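Local coordinates for protein iota-carrageenase (Alteromonas sp., PDB 1H80) that hydrolyses the beta-1,4 linkages inside iota-carrageenan, a sulfated galactan of red algal cell walls, with inversion of anomeric configuration, at residues F135-V140 with A158-D163; L193-G198 with R216-N221; D369-F374 with C449-M454; V384-K389 with Q397-P402. All blocks are in the same frame, centred on the assembly; numbering follows the deposited sequence.

In the fold
From the N terminus, interaction 1 comes first: strand 160-167 lies down parallel beside strand 132-141 and closes one turn of the beta-helix. Interaction 2 repeats the step further along the chain, with 216-221 laid beside 193-198. Because strands 160-167 and 194-196 are themselves neighbours, the two contacts touch and carry a parallel wall across successive coils. Interactions 3 and 4 lie in the later part of the chain, in loops and on strand 399-401, their centres at least 25 Å from those of the first two. There 384-389 and 397-402 meet through one antiparallel bridge, nested within the long loop that 369-374 and 449-454 close; the two touch where Tyr451 O meets the Tyr399 hydroxyl.

Interaction 1: residues F135-V140 with A158-D163; sequences FKLGDV and ASILVD
Phe135 meets Ile160 through the root of its side chain, CB lying 4.3 Å from Ile160 CG2, while its ring leads away from segment 158-163. That ring packs edge-to-face with Phe113 and meets Phe100 with the two planes at about 45°. The other flat group is the carboxylate of Asp163; the extended Lys136 chain passes that side chain at a slant, CE 4.0 Å from Asp163 OD2. With CG anti to the backbone N (chi1 180°), Lys136 stands straight out from the sheet. Its NZ stays 4.7 Å from Asp163 OD2, and Asp163 OD1 receives a weak bond from Asn221.

Between these side chains the strands run parallel, as in neighbouring coils of a beta-helix. Phe135 N binds Ser159 O, Phe135 O accepts from Leu161 N, and Leu137 N reaches Leu161 O at 2.8 Å; a fourth bond, Asp163 N to Leu137 O, is weak. Leu137 CD1 rests 4.3 Å from Val162 CG2 and 4.4 Å from Ile160 CG2, on the face that packs against Ile179. The chemistry is thus divided: three nearly straight amide bonds fix the register, aliphatic groups fill the interior, and Asp163 may offset the positive charge of Lys136 and nearby Arg98.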
loop_
_atom_site.group_PDB
_atom_site.type_symbol
_atom_site.label_atom_id
_atom_site.label_comp_id
_atom_site.label_asym_id
_atom_site.label_seq_id
_atom_site.Cartn_x
_atom_site.Cartn_y
_atom_site.Cartn_z
ATOM N N PHE A 135 1.135 3.783 -10.048
ATOM C CA PHE A 135 -0.200 4.293 -10.353
ATOM C C PHE A 135 -0.710 5.205 -9.253
ATOM O O PHE A 135 -0.532 4.923 -8.071
ATOM C CB PHE A 135 -1.242 3.168 -10.462
ATOM C CG PHE A 135 -1.201 2.397 -11.741
ATOM C CD1 PHE A 135 -0.407 1.263 -11.861
ATOM C CD2 PHE A 135 -1.979 2.792 -12.827
ATOM C CE1 PHE A 135 -0.392 0.528 -13.044
ATOM C CE2 PHE A 135 -1.970 2.065 -14.015
ATOM C CZ PHE A 135 -1.175 0.932 -14.121
ATOM N N LYS A 136 -1.337 6.305 -9.648
ATOM C CA LYS A 136 -1.982 7.182 -8.688
ATOM C C LYS A 136 -3.408 7.208 -9.216
ATOM O O LYS A 136 -3.654 7.639 -10.345
ATOM C CB LYS A 136 -1.405 8.595 -8.684
ATOM C CG LYS A 136 -2.118 9.475 -7.662
ATOM C CD LYS A 136 -1.474 10.837 -7.497
ATOM C CE LYS A 136 -2.227 11.649 -6.454
ATOM N NZ LYS A 136 -1.611 12.985 -6.216
ATOM N N LEU A 137 -4.340 6.713 -8.410
ATOM C CA LEU A 137 -5.737 6.656 -8.809
ATOM C C LEU A 137 -6.533 7.776 -8.168
ATOM O O LEU A 137 -6.289 8.146 -7.018
ATOM C CB LEU A 137 -6.343 5.312 -8.404
ATOM C CG LEU A 137 -5.537 4.067 -8.785
ATOM C CD1 LEU A 137 -6.275 2.832 -8.304
ATOM C CD2 LEU A 137 -5.324 4.016 -10.295
ATOM N N GLY A 138 -7.482 8.311 -8.928
ATOM C CA GLY A 138 -8.337 9.372 -8.435
ATOM C C GLY A 138 -9.781 9.074 -8.792
ATOM O O GLY A 138 -10.356 8.081 -8.334
ATOM N N ASP A 139 -10.367 9.931 -9.621
ATOM C CA ASP A 139 -11.751 9.770 -10.041
ATOM C C ASP A 139 -11.860 8.754 -11.173
ATOM O O ASP A 139 -11.998 9.116 -12.345
ATOM C CB ASP A 139 -12.319 11.112 -10.504
ATOM C CG ASP A 139 -13.829 11.086 -10.646
ATOM O OD1 ASP A 139 -14.421 9.984 -10.669
ATOM O OD2 ASP A 139 -14.428 12.177 -10.745
ATOM N N VAL A 140 -11.791 7.480 -10.807
ATOM C CA VAL A 140 -11.889 6.397 -11.770
ATOM C C VAL A 140 -12.830 5.329 -11.231
ATOM O O VAL A 140 -12.802 5.007 -10.045
ATOM C CB VAL A 140 -10.488 5.785 -12.068
ATOM C CG1 VAL A 140 -9.818 5.333 -10.781
ATOM C CG2 VAL A 140 -10.620 4.618 -13.033
ATOM N N ALA A 158 4.049 4.415 -1.904
ATOM C CA ALA A 158 3.594 3.065 -2.185
ATOM C C ALA A 158 3.454 3.052 -3.701
ATOM O O ALA A 158 3.253 4.098 -4.320
ATOM C CB ALA A 158 2.248 2.812 -1.528
ATOM N N SER A 159 3.540 1.874 -4.302
ATOM C CA SER A 159 3.454 1.770 -5.749
ATOM C C SER A 159 2.099 2.116 -6.342
ATOM O O SER A 159 2.027 2.682 -7.426
ATOM C CB SER A 159 3.858 0.368 -6.185
ATOM O OG SER A 159 5.218 0.143 -5.868
ATOM N N ILE A 160 1.031 1.761 -5.639
ATOM C CA ILE A 160 -0.310 2.055 -6.116
ATOM C C ILE A 160 -1.013 2.892 -5.063
ATOM O O ILE A 160 -1.267 2.437 -3.946
ATOM C CB ILE A 160 -1.102 0.761 -6.397
ATOM C CG1 ILE A 160 -0.355 -0.072 -7.449
ATOM C CG2 ILE A 160 -2.503 1.098 -6.899
ATOM C CD1 ILE A 160 -1.025 -1.371 -7.811
ATOM N N LEU A 161 -1.308 4.131 -5.426
ATOM C CA LEU A 161 -1.964 5.057 -4.524
ATOM C C LEU A 161 -3.439 5.130 -4.883
ATOM O O LEU A 161 -3.802 5.688 -5.914
ATOM C CB LEU A 161 -1.322 6.442 -4.651
ATOM C CG LEU A 161 0.196 6.470 -4.455
ATOM C CD1 LEU A 161 0.742 7.843 -4.807
ATOM C CD2 LEU A 161 0.530 6.107 -3.015
ATOM N N VAL A 162 -4.279 4.536 -4.039
ATOM C CA VAL A 162 -5.727 4.541 -4.251
ATOM C C VAL A 162 -6.128 5.815 -3.523
ATOM O O VAL A 162 -6.632 5.792 -2.400
ATOM C CB VAL A 162 -6.366 3.294 -3.609
ATOM C CG1 VAL A 162 -7.834 3.200 -3.986
ATOM C CG2 VAL A 162 -5.627 2.043 -4.082
ATOM N N ASP A 163 -5.893 6.929 -4.208
ATOM C CA ASP A 163 -6.077 8.262 -3.653
ATOM C C ASP A 163 -7.339 9.051 -3.964
ATOM O O ASP A 163 -8.254 8.589 -4.648
ATOM C CB ASP A 163 -4.872 9.110 -4.063
ATOM C CG ASP A 163 -4.284 9.894 -2.908
ATOM O OD1 ASP A 163 -5.054 10.345 -2.038
ATOM O OD2 ASP A 163 -3.046 10.068 -2.882
#

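Interaction 2: residues L193-G198 with R216-N221; sequences LIQTYG and RMETDN
Gln195 and Arg216 form the single parallel bridge of this contact, and backbone hydrogen bonds frame it. Arg216 N gives to Ile194 O at 2.9 Å and Arg216 O takes Thr196 N at 3.1 Å, so Arg216 uses both its N-H and its C=O on the neighbouring coil of the beta-helix. A water adds a second link, donating to Ile194 O and accepting from Arg216 NE at the edge of the guanidinium.

The charged groups are held within segment 216-221 and beyond it. Arg216 NH1 makes a salt bridge to Glu218 OE1 at 3.1 Å, close to the guanidinium plane; Tyr191 O takes Arg216 NH2, and Glu218 OE2 is bonded to His254.

Packing of flat and aliphatic groups makes up the rest. An extended chain with CG anti to the backbone N (chi1 -179°) lays the amide of Gln195 beside the Arg216 chain, which it crosses obliquely, its CD 3.5 Å from Arg216 CD and the amide and guanidinium planes 38° apart. Tyr197 turns its ring edge to Asp220, where CE1 lies 3.4 Å from Asp220 OD1 near the ring plane. Asn221, whose OD1 caps Leu223 N at the start of helix 222-227, sets CB 3.7 Å from Tyr197 CD1. Thr196 and Met217 lie side by side, OG1 of Thr196 being 3.5 Å from Met217 CG.

The chemistry is uneven: that buried threonine hydroxyl has no polar partner in the model, whereas both carboxylate oxygens of Glu218 are engaged by different partners, which should fix the group's rotation.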
loop_
_atom_site.group_PDB
_atom_site.type_symbol
_atom_site.label_atom_id
_atom_site.label_comp_id
_atom_site.label_asym_id
_atom_site.label_seq_id
_atom_site.Cartn_x
_atom_site.Cartn_y
_atom_site.Cartn_z
ATOM N N LEU A 193 3.335 -1.900 -1.501
ATOM C CA LEU A 193 2.565 -2.038 -2.723
ATOM C C LEU A 193 1.347 -1.128 -2.858
ATOM O O LEU A 193 1.277 -0.314 -3.780
ATOM C CB LEU A 193 2.170 -3.507 -2.881
ATOM C CG LEU A 193 1.500 -3.964 -4.174
ATOM C CD1 LEU A 193 2.186 -3.366 -5.390
ATOM C CD2 LEU A 193 1.556 -5.488 -4.213
ATOM N N ILE A 194 0.399 -1.256 -1.937
ATOM C CA ILE A 194 -0.818 -0.453 -1.976
ATOM C C ILE A 194 -0.992 0.435 -0.756
ATOM O O ILE A 194 -0.710 0.021 0.362
ATOM C CB ILE A 194 -2.094 -1.337 -1.968
ATOM C CG1 ILE A 194 -1.986 -2.461 -2.994
ATOM C CG2 ILE A 194 -3.328 -0.468 -2.208
ATOM C CD1 ILE A 194 -1.890 -1.990 -4.422
ATOM N N GLN A 195 -1.434 1.665 -0.975
ATOM C CA GLN A 195 -1.798 2.512 0.151
ATOM C C GLN A 195 -3.145 3.073 -0.265
ATOM O O GLN A 195 -3.285 3.622 -1.359
ATOM C CB GLN A 195 -0.819 3.649 0.441
ATOM C CG GLN A 195 -1.329 4.439 1.656
ATOM C CD GLN A 195 -0.255 5.136 2.462
ATOM O OE1 GLN A 195 -0.553 5.767 3.482
ATOM N NE2 GLN A 195 0.987 5.034 2.022
ATOM N N THR A 196 -4.140 2.912 0.603
ATOM C CA THR A 196 -5.494 3.368 0.310
ATOM C C THR A 196 -5.903 4.591 1.112
ATOM O O THR A 196 -5.712 4.636 2.324
ATOM C CB THR A 196 -6.521 2.271 0.611
ATOM O OG1 THR A 196 -6.556 2.023 2.025
ATOM C CG2 THR A 196 -6.153 0.986 -0.112
ATOM N N TYR A 197 -6.488 5.568 0.429
ATOM C CA TYR A 197 -6.951 6.791 1.074
ATOM C C TYR A 197 -8.463 6.907 0.922
ATOM O O TYR A 197 -9.191 7.069 1.902
ATOM C CB TYR A 197 -6.264 7.991 0.435
ATOM C CG TYR A 197 -4.763 7.936 0.565
ATOM C CD1 TYR A 197 -4.139 8.234 1.775
ATOM C CD2 TYR A 197 -3.965 7.565 -0.516
ATOM C CE1 TYR A 197 -2.753 8.164 1.905
ATOM C CE2 TYR A 197 -2.581 7.488 -0.399
ATOM C CZ TYR A 197 -1.982 7.791 0.814
ATOM O OH TYR A 197 -0.613 7.718 0.924
ATOM N N GLY A 198 -8.927 6.820 -0.321
ATOM C CA GLY A 198 -10.349 6.900 -0.592
ATOM C C GLY A 198 -10.685 5.779 -1.550
ATOM O O GLY A 198 -10.024 5.622 -2.578
ATOM N N ARG A 216 -1.635 -1.469 2.653
ATOM C CA ARG A 216 -1.577 -0.471 3.705
ATOM C C ARG A 216 -2.825 0.398 3.723
ATOM O O ARG A 216 -2.922 1.385 2.996
ATOM C CB ARG A 216 -0.333 0.390 3.491
ATOM C CG ARG A 216 -0.051 1.395 4.586
ATOM C CD ARG A 216 1.072 2.321 4.149
ATOM N NE ARG A 216 2.375 1.658 4.131
ATOM C CZ ARG A 216 3.165 1.553 5.197
ATOM N NH1 ARG A 216 2.781 2.068 6.357
ATOM N NH2 ARG A 216 4.336 0.936 5.107
ATOM N N MET A 217 -3.787 0.021 4.556
ATOM C CA MET A 217 -5.016 0.785 4.649
ATOM C C MET A 217 -4.829 1.832 5.729
ATOM O O MET A 217 -5.450 1.794 6.791
ATOM C CB MET A 217 -6.182 -0.150 4.936
ATOM C CG MET A 217 -6.440 -1.065 3.739
ATOM S SD MET A 217 -7.629 -2.356 4.015
ATOM C CE MET A 217 -6.597 -3.551 4.907
ATOM N N GLU A 218 -3.927 2.757 5.423
ATOM C CA GLU A 218 -3.579 3.861 6.304
ATOM C C GLU A 218 -4.126 5.109 5.625
ATOM O O GLU A 218 -3.487 5.707 4.758
ATOM C CB GLU A 218 -2.057 3.920 6.463
ATOM C CG GLU A 218 -1.544 5.051 7.331
ATOM C CD GLU A 218 -0.138 4.792 7.847
ATOM O OE1 GLU A 218 0.683 4.229 7.090
ATOM O OE2 GLU A 218 0.146 5.158 9.009
ATOM N N THR A 219 -5.337 5.475 6.026
ATOM C CA THR A 219 -6.051 6.610 5.459
ATOM C C THR A 219 -5.657 7.932 6.108
ATOM O O THR A 219 -6.385 8.451 6.952
ATOM C CB THR A 219 -7.558 6.376 5.618
ATOM O OG1 THR A 219 -7.864 6.161 7.004
ATOM C CG2 THR A 219 -7.972 5.133 4.849
ATOM N N ASP A 220 -4.522 8.491 5.692
ATOM C CA ASP A 220 -4.041 9.729 6.302
ATOM C C ASP A 220 -3.754 10.924 5.398
ATOM O O ASP A 220 -2.977 11.806 5.773
ATOM C CB ASP A 220 -2.793 9.437 7.143
ATOM C CG ASP A 220 -1.632 8.913 6.312
ATOM O OD1 ASP A 220 -1.735 8.898 5.068
ATOM O OD2 ASP A 220 -0.605 8.521 6.909
ATOM N N ASN A 221 -4.370 10.972 4.224
ATOM C CA ASN A 221 -4.160 12.098 3.317
ATOM C C ASN A 221 -4.782 13.346 3.944
ATOM O O ASN A 221 -5.966 13.352 4.277
ATOM C CB ASN A 221 -4.820 11.819 1.964
ATOM C CG ASN A 221 -4.494 12.876 0.929
ATOM O OD1 ASN A 221 -4.571 14.073 1.202
ATOM N ND2 ASN A 221 -4.135 12.438 -0.273
HETATM O O HOH W 1 2.090 0.242 1.362
#

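Interaction 3: residues D369-F374 with C449-M454; sequences DQLDYF and CNYYGM
Leu371 supplies the bump, pushing its branched end into the hollow outlined by Cys449, Tyr451 and Met454. A chi1 of -63° with an extended second torsion carries CD1 to 4.0 Å from Tyr451 CD1 and 4.2 Å from Met454 CE, while Leu371 CB touches Cys449 SG at 4.1 Å. Leucine and tyrosine slide past each other in opposite directions. Phe374 also reaches the sulfur, its CD2 4.1 Å from Cys449 SG in an oblique sulfur-aromatic contact. The Tyr451 ring makes a cation-pi contact with Arg447.

Beside this apolar fit, the Tyr451 hydroxyl meets Asp372, whose OD1 lies at the ring's edge, near its plane. OH donates to Asp372 OD1 at 2.7 Å, on the syn side but 34° out of the carboxylate plane, and the two side chains cross at about a right angle. A water donates to the same oxygen and accepts from Cys449 N at 2.9 Å, so OD1 is gripped twice. The loop after strand 364-366 is thus packed against the loop between strand 438-439 and helix 459-463 by a small apolar patch that includes Cys449, disulfide-bonded to Cys381, with a charged acceptor at its margin whose negative charge probably strengthens both bonds.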
loop_
_atom_site.group_PDB
_atom_site.type_symbol
_atom_site.label_atom_id
_atom_site.label_comp_id
_atom_site.label_asym_id
_atom_site.label_seq_id
_atom_site.Cartn_x
_atom_site.Cartn_y
_atom_site.Cartn_z
ATOM N N ASP A 369 9.399 1.174 18.468
ATOM C CA ASP A 369 8.431 0.964 19.540
ATOM C C ASP A 369 7.884 -0.458 19.607
ATOM O O ASP A 369 6.932 -0.728 20.335
ATOM C CB ASP A 369 7.274 1.976 19.446
ATOM C CG ASP A 369 6.368 1.745 18.245
ATOM O OD1 ASP A 369 6.633 0.829 17.441
ATOM O OD2 ASP A 369 5.374 2.495 18.110
ATOM N N GLN A 370 8.495 -1.364 18.849
ATOM C CA GLN A 370 8.087 -2.764 18.850
ATOM C C GLN A 370 9.205 -3.632 19.419
ATOM O O GLN A 370 8.972 -4.771 19.815
ATOM C CB GLN A 370 7.778 -3.244 17.428
ATOM C CG GLN A 370 6.656 -2.495 16.735
ATOM C CD GLN A 370 6.469 -2.945 15.301
ATOM O OE1 GLN A 370 7.439 -3.247 14.604
ATOM N NE2 GLN A 370 5.220 -2.973 14.843
ATOM N N LEU A 371 10.415 -3.085 19.457
ATOM C CA LEU A 371 11.579 -3.827 19.942
ATOM C C LEU A 371 11.465 -4.384 21.351
ATOM O O LEU A 371 12.050 -5.424 21.655
ATOM C CB LEU A 371 12.834 -2.960 19.857
ATOM C CG LEU A 371 13.270 -2.507 18.464
ATOM C CD1 LEU A 371 14.550 -1.691 18.587
ATOM C CD2 LEU A 371 13.490 -3.717 17.562
ATOM N N ASP A 372 10.716 -3.705 22.210
ATOM C CA ASP A 372 10.567 -4.162 23.583
ATOM C C ASP A 372 9.774 -5.460 23.679
ATOM O O ASP A 372 9.790 -6.129 24.709
ATOM C CB ASP A 372 9.908 -3.072 24.432
ATOM C CG ASP A 372 10.807 -1.859 24.628
ATOM O OD1 ASP A 372 11.946 -1.858 24.106
ATOM O OD2 ASP A 372 10.374 -0.903 25.307
ATOM N N TYR A 373 9.083 -5.826 22.604
ATOM C CA TYR A 373 8.317 -7.059 22.625
ATOM C C TYR A 373 9.207 -8.292 22.499
ATOM O O TYR A 373 8.727 -9.420 22.549
ATOM C CB TYR A 373 7.248 -7.033 21.531
ATOM C CG TYR A 373 6.149 -6.044 21.840
ATOM C CD1 TYR A 373 5.363 -6.188 22.985
ATOM C CD2 TYR A 373 5.916 -4.946 21.013
ATOM C CE1 TYR A 373 4.374 -5.259 23.303
ATOM C CE2 TYR A 373 4.928 -4.011 21.322
ATOM C CZ TYR A 373 4.165 -4.174 22.469
ATOM O OH TYR A 373 3.201 -3.243 22.786
ATOM N N PHE A 374 10.511 -8.073 22.349
ATOM C CA PHE A 374 11.449 -9.189 22.260
ATOM C C PHE A 374 11.790 -9.685 23.662
ATOM O O PHE A 374 12.439 -10.716 23.823
ATOM C CB PHE A 374 12.742 -8.759 21.564
ATOM C CG PHE A 374 12.660 -8.764 20.066
ATOM C CD1 PHE A 374 12.322 -9.927 19.380
ATOM C CD2 PHE A 374 12.935 -7.613 19.341
ATOM C CE1 PHE A 374 12.261 -9.941 17.985
ATOM C CE2 PHE A 374 12.876 -7.614 17.946
ATOM C CZ PHE A 374 12.539 -8.781 17.269
ATOM N N CYS A 449 16.698 -4.226 23.967
ATOM C CA CYS A 449 17.535 -3.853 22.832
ATOM C C CYS A 449 18.237 -2.526 23.032
ATOM O O CYS A 449 17.717 -1.629 23.696
ATOM C CB CYS A 449 16.709 -3.766 21.544
ATOM S SG CYS A 449 15.923 -5.333 21.063
ATOM N N ASN A 450 19.426 -2.420 22.448
ATOM C CA ASN A 450 20.223 -1.205 22.511
ATOM C C ASN A 450 19.803 -0.426 21.272
ATOM O O ASN A 450 20.356 -0.621 20.190
ATOM C CB ASN A 450 21.711 -1.547 22.436
ATOM C CG ASN A 450 22.598 -0.348 22.694
ATOM O OD1 ASN A 450 22.237 0.788 22.372
ATOM N ND2 ASN A 450 23.774 -0.593 23.261
ATOM N N TYR A 451 18.816 0.449 21.438
ATOM C CA TYR A 451 18.266 1.229 20.329
ATOM C C TYR A 451 19.249 1.839 19.344
ATOM O O TYR A 451 19.062 1.733 18.133
ATOM C CB TYR A 451 17.362 2.341 20.864
ATOM C CG TYR A 451 16.061 1.871 21.475
ATOM C CD1 TYR A 451 15.799 0.515 21.676
ATOM C CD2 TYR A 451 15.098 2.792 21.879
ATOM C CE1 TYR A 451 14.610 0.090 22.269
ATOM C CE2 TYR A 451 13.911 2.382 22.471
ATOM C CZ TYR A 451 13.672 1.032 22.665
ATOM O OH TYR A 451 12.498 0.635 23.264
ATOM N N TYR A 452 20.298 2.478 19.846
ATOM C CA TYR A 452 21.246 3.121 18.950
ATOM C C TYR A 452 22.649 2.537 18.940
ATOM O O TYR A 452 23.471 2.917 18.105
ATOM C CB TYR A 452 21.297 4.614 19.276
ATOM C CG TYR A 452 19.945 5.270 19.132
ATOM C CD1 TYR A 452 19.391 5.494 17.870
ATOM C CD2 TYR A 452 19.188 5.606 20.253
ATOM C CE1 TYR A 452 18.110 6.032 17.731
ATOM C CE2 TYR A 452 17.910 6.143 20.124
ATOM C CZ TYR A 452 17.378 6.351 18.863
ATOM O OH TYR A 452 16.109 6.867 18.733
ATOM N N GLY A 453 22.916 1.602 19.845
ATOM C CA GLY A 453 24.238 1.004 19.909
ATOM C C GLY A 453 24.317 -0.433 19.430
ATOM O O GLY A 453 25.404 -1.010 19.369
ATOM N N MET A 454 23.176 -1.021 19.086
ATOM C CA MET A 454 23.168 -2.401 18.618
ATOM C C MET A 454 23.951 -2.554 17.322
ATOM O O MET A 454 24.324 -1.568 16.683
ATOM C CB MET A 454 21.735 -2.886 18.395
ATOM C CG MET A 454 20.981 -2.095 17.347
ATOM S SD MET A 454 19.486 -2.963 16.830
ATOM C CE MET A 454 18.534 -2.881 18.315
HETATM O O HOH W 2 13.898 -3.661 23.364
#

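Interaction 4: residues V384-K389 with Q397-P402; sequences VCLPTK and QIYIGP
Leu386 turns its CG anti to the backbone N (chi1 169°), which lays CD1 obliquely against the Tyr399 ring, 3.6 Å from CE2. The motif is an isolated antiparallel beta bridge: a single hydrogen-bonded pair sets Cys385 against Ile400 of strand 399-401, which also pairs antiparallel with 364-366. Val384 likewise has CG1 anti to its N (chi1 -180°), near Tyr399 CB, while CG2 meets Pro402 CD at 3.6 Å.

Cys385 N gives a straight bond to Ile400 O at 2.8 Å, and Ile400 N returns one to Cys385 O at 3.2 Å. Beside the bridge, Val384 CA lies 3.3 Å from Ile400 O in a CA-H...O contact. The sulfur of Cys385 lies against Ile400 and forms a disulfide with Cys457, so the pairing is tied covalently to the segment that leads to helix 459-463, whose Trp462 and Arg461 also touch Ile400. Tyr399 uses its hydroxyl on Tyr451 O and Gln368, bonds that probably fix the ring where Leu386 CD1 meets it.

The pairing ends at Pro387, a residue with no N-H to offer. Its ring crosses Ile398 at about a right angle, CG standing 4.1 Å from CG2 of the isoleucine, and its CD rests 3.1 Å from Ile398 O.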
loop_
_atom_site.group_PDB
_atom_site.type_symbol
_atom_site.label_atom_id
_atom_site.label_comp_id
_atom_site.label_asym_id
_atom_site.label_seq_id
_atom_site.Cartn_x
_atom_site.Cartn_y
_atom_site.Cartn_z
ATOM N N VAL A 384 18.983 -8.643 15.813
ATOM C CA VAL A 384 18.352 -7.362 15.494
ATOM C C VAL A 384 19.494 -6.394 15.103
ATOM O O VAL A 384 20.447 -6.240 15.885
ATOM C CB VAL A 384 17.538 -6.821 16.706
ATOM C CG1 VAL A 384 16.887 -5.495 16.347
ATOM C CG2 VAL A 384 16.463 -7.835 17.111
ATOM N N CYS A 385 19.409 -5.795 13.897
ATOM C CA CYS A 385 20.423 -4.854 13.351
ATOM C C CYS A 385 19.811 -3.428 13.200
ATOM O O CYS A 385 18.584 -3.271 13.087
ATOM C CB CYS A 385 20.961 -5.377 11.979
ATOM S SG CYS A 385 19.792 -5.127 10.588
ATOM N N LEU A 386 20.648 -2.394 13.317
ATOM C CA LEU A 386 20.211 -1.000 13.149
ATOM C C LEU A 386 20.878 -0.542 11.852
ATOM O O LEU A 386 22.107 -0.526 11.748
ATOM C CB LEU A 386 20.689 -0.093 14.299
ATOM C CG LEU A 386 20.505 1.417 14.068
ATOM C CD1 LEU A 386 19.034 1.752 13.858
ATOM C CD2 LEU A 386 21.055 2.186 15.261
ATOM N N PRO A 387 20.080 -0.193 10.833
ATOM C CA PRO A 387 20.649 0.257 9.559
ATOM C C PRO A 387 21.575 1.455 9.750
ATOM O O PRO A 387 21.315 2.326 10.580
ATOM C CB PRO A 387 19.410 0.599 8.736
ATOM C CG PRO A 387 18.404 -0.397 9.240
ATOM C CD PRO A 387 18.618 -0.338 10.735
ATOM N N THR A 388 22.661 1.490 8.987
ATOM C CA THR A 388 23.618 2.585 9.081
ATOM C C THR A 388 23.008 3.885 8.565
ATOM O O THR A 388 21.970 3.875 7.901
ATOM C CB THR A 388 24.880 2.282 8.264
ATOM O OG1 THR A 388 24.545 2.230 6.872
ATOM C CG2 THR A 388 25.469 0.945 8.683
ATOM N N LYS A 389 23.660 5.001 8.875
ATOM C CA LYS A 389 23.196 6.316 8.444
ATOM C C LYS A 389 23.183 6.372 6.924
ATOM O O LYS A 389 22.338 7.034 6.321
ATOM C CB LYS A 389 24.117 7.414 8.989
ATOM C CG LYS A 389 24.199 7.490 10.512
ATOM C CD LYS A 389 24.711 6.193 11.123
ATOM C CE LYS A 389 26.058 5.785 10.544
ATOM N NZ LYS A 389 26.438 4.411 10.967
ATOM N N GLN A 397 14.179 4.851 12.932
ATOM C CA GLN A 397 12.893 4.710 12.255
ATOM C C GLN A 397 12.666 3.284 11.770
ATOM O O GLN A 397 11.526 2.862 11.574
ATOM C CB GLN A 397 12.800 5.649 11.053
ATOM C CG GLN A 397 12.878 7.122 11.383
ATOM C CD GLN A 397 12.340 7.979 10.255
ATOM O OE1 GLN A 397 12.656 7.758 9.087
ATOM N NE2 GLN A 397 11.523 8.970 10.601
ATOM N N ILE A 398 13.749 2.543 11.579
ATOM C CA ILE A 398 13.636 1.174 11.097
ATOM C C ILE A 398 14.742 0.264 11.625
ATOM O O ILE A 398 15.898 0.668 11.747
ATOM C CB ILE A 398 13.657 1.143 9.539
ATOM C CG1 ILE A 398 13.542 -0.294 9.024
ATOM C CG2 ILE A 398 14.945 1.769 9.027
ATOM C CD1 ILE A 398 12.223 -0.951 9.316
ATOM N N TYR A 399 14.359 -0.963 11.956
ATOM C CA TYR A 399 15.292 -1.976 12.427
ATOM C C TYR A 399 14.984 -3.235 11.644
ATOM O O TYR A 399 13.882 -3.386 11.113
ATOM C CB TYR A 399 15.094 -2.274 13.915
ATOM C CG TYR A 399 15.471 -1.137 14.821
ATOM C CD1 TYR A 399 14.615 -0.052 15.005
ATOM C CD2 TYR A 399 16.707 -1.123 15.465
ATOM C CE1 TYR A 399 14.982 1.019 15.805
ATOM C CE2 TYR A 399 17.086 -0.056 16.267
ATOM C CZ TYR A 399 16.221 1.011 16.431
ATOM O OH TYR A 399 16.592 2.079 17.209
ATOM N N ILE A 400 15.961 -4.127 11.550
ATOM C CA ILE A 400 15.755 -5.390 10.864
ATOM C C ILE A 400 16.025 -6.463 11.903
ATOM O O ILE A 400 17.046 -6.429 12.595
ATOM C CB ILE A 400 16.716 -5.581 9.670
ATOM C CG1 ILE A 400 16.485 -4.481 8.632
ATOM C CG2 ILE A 400 16.497 -6.957 9.046
ATOM C CD1 ILE A 400 17.357 -4.607 7.396
ATOM N N GLY A 401 15.101 -7.406 12.025
ATOM C CA GLY A 401 15.269 -8.458 13.004
ATOM C C GLY A 401 14.198 -9.519 12.902
ATOM O O GLY A 401 13.433 -9.551 11.934
ATOM N N PRO A 402 14.105 -10.399 13.906
ATOM C CA PRO A 402 13.118 -11.479 13.933
ATOM C C PRO A 402 11.667 -11.015 13.931
ATOM O O PRO A 402 11.343 -9.921 14.401
ATOM C CB PRO A 402 13.458 -12.235 15.218
ATOM C CG PRO A 402 14.911 -11.920 15.444
ATOM C CD PRO A 402 14.992 -10.467 15.081
#